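Local atomic coordinates of aromatic amino acid aminotransferase I (Candida albicans WO-1, PDB entry 6HNU), a protein that probably transfers amino groups from aromatic L-amino acids to 2-oxoglutarate, using pyridoxal 5'-phosphate as cofactor. Residues T212-Q217 with E227-I232. Residues are numbered along the deposited sequence; the frame is centred on the assembly and turned at random.
Sequences TICTGQ and ERRKQI. With PLP (pyridoxal-5'-phosphate), chain I.
Arg-229 reaches Cys-214 and Thr-215 because its CG lies beside the backbone N (chi1 -67°) and the chain then runs extended to NE, carrying the guanidinium from helix 226-239 to the loop that follows strand 209-212. Thr-215 answers with OG1 set anti to its own carbonyl carbon (chi1 -46°), which turns the hydroxyl toward the guanidinium. The two side chains cross at about a right angle. NH2 of Arg-229 donates to Thr-215 OG1 over 2.8 Å; the bond is nearly straight, at 167°, and the hydroxyl oxygen sits close to the guanidinium plane. Cys-214 comes instead over one face: its SG is 3.7 Å from Arg-229 NH1, and its CB rests 3.7 Å above the plane, towards the rim. A polarisable thiol, small enough to lie against that face, probably suits the place, while the carbonyl O of Cys-214 comes within 3.1 Å of Arg-229 NH2. Arginine suits this buried place because its several N-H groups can serve different partners at once: NE bonds to Leu-224 O and NH1 to Pro-281 O, which together with Thr-215 fix the rotation of the group. Facing the cofactor, CD1 of Ile-213 makes a tight apolar contact, 3.2 Å, with C2A, the methyl on the pyridine ring of PLP. The arginine thus ties strand-to-helix connection and helix together beside the cofactor pocket of this aminotransferase. Thr-215 OG1 also hydrogen-bonds Glu-247 OE1, and Glu-247, if ionised, would probably help to offset the buried positive charge of Arg-229.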
ATOM      1  N   THR B 212      15.593   4.439  14.227  1.00 15.38           N
ATOM      2  CA  THR B 212      16.108   5.803  14.397  1.00 14.64           C
ATOM      3  C   THR B 212      15.612   6.700  13.273  1.00 15.45           C
ATOM      4  O   THR B 212      15.794   6.382  12.090  1.00 14.23           O
ATOM      5  CB  THR B 212      17.636   5.807  14.588  1.00 15.32           C
ATOM      6  OG1 THR B 212      18.049   7.155  14.740  1.00 16.03           O
ATOM      7  CG2 THR B 212      18.428   5.205  13.447  1.00 16.03           C
ATOM      8  N   ILE B 213      15.075   7.845  13.649  1.00 14.34           N
ATOM      9  CA  ILE B 213      14.834   8.944  12.678  1.00 15.53           C
ATOM     10  C   ILE B 213      16.011   9.892  12.850  1.00 15.25           C
ATOM     11  O   ILE B 213      15.872  10.914  13.551  1.00 14.08           O
ATOM     12  CB  ILE B 213      13.467   9.588  12.959  1.00 15.27           C
ATOM     13  CG1 ILE B 213      12.374   8.535  13.134  1.00 16.27           C
ATOM     14  CG2 ILE B 213      13.125  10.583  11.874  1.00 15.65           C
ATOM     15  CD1 ILE B 213      11.156   8.996  13.910  1.00 17.68           C
ATOM     16  N   CYS B 214      17.161   9.564  12.252  1.00 15.04           N
ATOM     17  CA  CYS B 214      18.421  10.098  12.766  1.00 15.44           C
ATOM     18  C   CYS B 214      18.665  11.516  12.236  1.00 15.14           C
ATOM     19  O   CYS B 214      19.485  12.188  12.836  1.00 17.15           O
ATOM     20  CB  CYS B 214      19.561   9.133  12.516  1.00 16.45           C
ATOM     21  SG  CYS B 214      19.645   8.491  10.835  1.00 17.13           S
ATOM     22  N   THR B 215      18.000  11.934  11.159  1.00 15.33           N
ATOM     23  CA  THR B 215      18.119  13.287  10.564  1.00 15.13           C
ATOM     24  C   THR B 215      16.810  14.063  10.722  1.00 15.11           C
ATOM     25  O   THR B 215      15.796  13.682  10.105  1.00 16.45           O
ATOM     26  CB  THR B 215      18.556  13.223   9.096  1.00 16.08           C
ATOM     27  OG1 THR B 215      19.649  12.302   9.010  1.00 16.42           O
ATOM     28  CG2 THR B 215      18.975  14.578   8.574  1.00 15.68           C
ATOM     29  N   GLY B 216      16.804  15.144  11.500  1.00 15.13           N
ATOM     30  CA  GLY B 216      15.564  15.921  11.692  1.00 14.69           C
ATOM     31  C   GLY B 216      14.568  15.109  12.516  1.00 14.01           C
ATOM     32  O   GLY B 216      13.345  15.037  12.143  1.00 15.19           O
ATOM     33  N   GLN B 217      15.101  14.400  13.502  1.00 15.42           N
ATOM     34  CA  GLN B 217      14.400  13.432  14.381  1.00 16.14           C
ATOM     35  C   GLN B 217      13.037  14.013  14.784  1.00 16.99           C
ATOM     36  O   GLN B 217      12.969  15.191  15.103  1.00 17.09           O
ATOM     37  CB  GLN B 217      15.240  13.156  15.612  1.00 16.24           C
ATOM     38  CG  GLN B 217      14.943  11.870  16.365  1.00 16.11           C
ATOM     39  CD  GLN B 217      13.772  11.925  17.327  1.00 16.75           C
ATOM     40  OE1 GLN B 217      13.382  12.986  17.823  1.00 15.22           O
ATOM     41  NE2 GLN B 217      13.196  10.756  17.578  1.00 16.14           N
ATOM     42  N   GLU B 227      29.867  11.549  14.380  0.50 19.22           N
ATOM     43  CA  GLU B 227      30.572  10.849  15.479  1.00 20.16           C
ATOM     44  C   GLU B 227      29.591   9.928  16.212  1.00 17.86           C
ATOM     45  O   GLU B 227      29.962   8.800  16.509  1.00 18.74           O
ATOM     46  CB  GLU B 227      31.171  11.900  16.435  0.50 19.61           C
ATOM     47  CG  GLU B 227      32.247  12.802  15.841  0.50 20.13           C
ATOM     48  CD  GLU B 227      31.850  13.821  14.776  0.50 19.76           C
ATOM     49  OE1 GLU B 227      30.737  14.323  14.800  0.50 17.08           O
ATOM     50  OE2 GLU B 227      32.699  14.111  13.904  0.50 23.30           O
ATOM     51  N   ARG B 228      28.392  10.369  16.531  1.00 18.11           N
ATOM     52  CA  ARG B 228      27.439   9.492  17.255  1.00 18.85           C
ATOM     53  C   ARG B 228      26.971   8.353  16.340  1.00 18.37           C
ATOM     54  O   ARG B 228      26.789   7.232  16.819  1.00 18.62           O
ATOM     55  CB  ARG B 228      26.278  10.320  17.766  1.00 18.13           C
ATOM     56  CG  ARG B 228      26.620  11.171  18.965  1.00 19.03           C
ATOM     57  CD  ARG B 228      25.338  11.557  19.678  1.00 18.66           C
ATOM     58  NE  ARG B 228      25.661  12.470  20.751  1.00 19.16           N
ATOM     59  CZ  ARG B 228      24.808  12.955  21.639  1.00 19.28           C
ATOM     60  NH1 ARG B 228      23.511  12.669  21.576  1.00 19.79           N
ATOM     61  NH2 ARG B 228      25.260  13.823  22.521  1.00 18.72           N
ATOM     62  N   ARG B 229      26.892   8.590  15.033  1.00 17.68           N
ATOM     63  CA  ARG B 229      26.452   7.538  14.081  1.00 17.09           C
ATOM     64  C   ARG B 229      27.502   6.419  14.089  1.00 17.34           C
ATOM     65  O   ARG B 229      27.129   5.204  14.161  1.00 17.87           O
ATOM     66  CB  ARG B 229      26.162   8.156  12.710  1.00 15.96           C
ATOM     67  CG  ARG B 229      24.959   9.088  12.686  1.00 15.25           C
ATOM     68  CD  ARG B 229      24.789   9.731  11.307  1.00 16.81           C
ATOM     69  NE  ARG B 229      23.712  10.697  11.371  1.00 16.57           N
ATOM     70  CZ  ARG B 229      22.674  10.796  10.535  1.00 17.23           C
ATOM     71  NH1 ARG B 229      22.654  10.160   9.372  1.00 16.65           N
ATOM     72  NH2 ARG B 229      21.720  11.667  10.800  1.00 17.60           N
ATOM     73  N   LYS B 230      28.778   6.788  14.036  1.00 20.46           N
ATOM     74  CA  LYS B 230      29.905   5.830  14.070  1.00 22.38           C
ATOM     75  C   LYS B 230      29.775   4.992  15.335  1.00 19.46           C
ATOM     76  O   LYS B 230      29.873   3.767  15.253  1.00 19.04           O
ATOM     77  CB  LYS B 230      31.246   6.566  13.977  1.00 26.93           C
ATOM     78  CG  LYS B 230      31.552   7.103  12.582  1.00 37.41           C
ATOM     79  CD  LYS B 230      32.745   8.071  12.534  1.00 44.16           C
ATOM     80  CE  LYS B 230      32.644   9.050  11.385  1.00 52.05           C
ATOM     81  NZ  LYS B 230      33.594  10.184  11.527  1.00 54.98           N
ATOM     82  N   GLN B 231      29.546   5.633  16.474  1.00 18.95           N
ATOM     83  CA  GLN B 231      29.543   4.879  17.754  1.00 20.99           C
ATOM     84  C   GLN B 231      28.331   3.941  17.798  1.00 18.68           C
ATOM     85  O   GLN B 231      28.470   2.829  18.306  1.00 19.01           O
ATOM     86  CB  GLN B 231      29.501   5.861  18.913  1.00 21.89           C
ATOM     87  CG  GLN B 231      30.837   6.545  19.156  1.00 27.60           C
ATOM     88  CD  GLN B 231      30.664   7.576  20.240  1.00 34.96           C
ATOM     89  OE1 GLN B 231      31.131   7.396  21.357  1.00 45.13           O
ATOM     90  NE2 GLN B 231      29.912   8.626  19.945  1.00 37.47           N
ATOM     91  N   ILE B 232      27.182   4.404  17.321  1.00 19.22           N
ATOM     92  CA  ILE B 232      25.914   3.603  17.332  1.00 18.66           C
ATOM     93  C   ILE B 232      26.078   2.424  16.367  1.00 18.12           C
ATOM     94  O   ILE B 232      25.719   1.288  16.760  1.00 18.67           O
ATOM     95  CB  ILE B 232      24.682   4.485  17.055  1.00 17.44           C
ATOM     96  CG1 ILE B 232      24.390   5.417  18.234  1.00 19.24           C
ATOM     97  CG2 ILE B 232      23.470   3.635  16.714  1.00 17.58           C
ATOM     98  CD1 ILE B 232      23.633   6.681  17.872  1.00 17.19           C
TER
HETATM   99  N1  PLP I 502       8.477   8.263   9.224  1.00 25.81           N
HETATM  100  C2  PLP I 502       8.584   9.328  10.023  1.00 23.33           C
HETATM  101  C2A PLP I 502       9.524   9.266  11.175  1.00 26.54           C
HETATM  102  C3  PLP I 502       7.833  10.480   9.799  1.00 24.00           C
HETATM  103  O3  PLP I 502       7.941  11.508  10.696  1.00 21.64           O
HETATM  104  C4  PLP I 502       6.931  10.504   8.716  1.00 25.89           C
HETATM  105  C4A PLP I 502       6.110  11.690   8.481  1.00 29.74           C
HETATM  106  C5  PLP I 502       6.860   9.393   7.865  1.00 23.78           C
HETATM  107  C6  PLP I 502       7.626   8.298   8.176  1.00 25.06           C
HETATM  108  C5A PLP I 502       5.865   9.322   6.733  1.00 24.67           C
HETATM  109  O4P PLP I 502       6.500   8.844   5.515  1.00 21.78           O
HETATM  110  P   PLP I 502       5.737   8.533   4.205  1.00 20.55           P
HETATM  111  O1P PLP I 502       6.889   8.238   3.270  1.00 19.56           O
HETATM  112  O2P PLP I 502       4.928   9.810   3.845  1.00 18.46           O
HETATM  113  O3P PLP I 502       4.827   7.336   4.469  1.00 19.83           O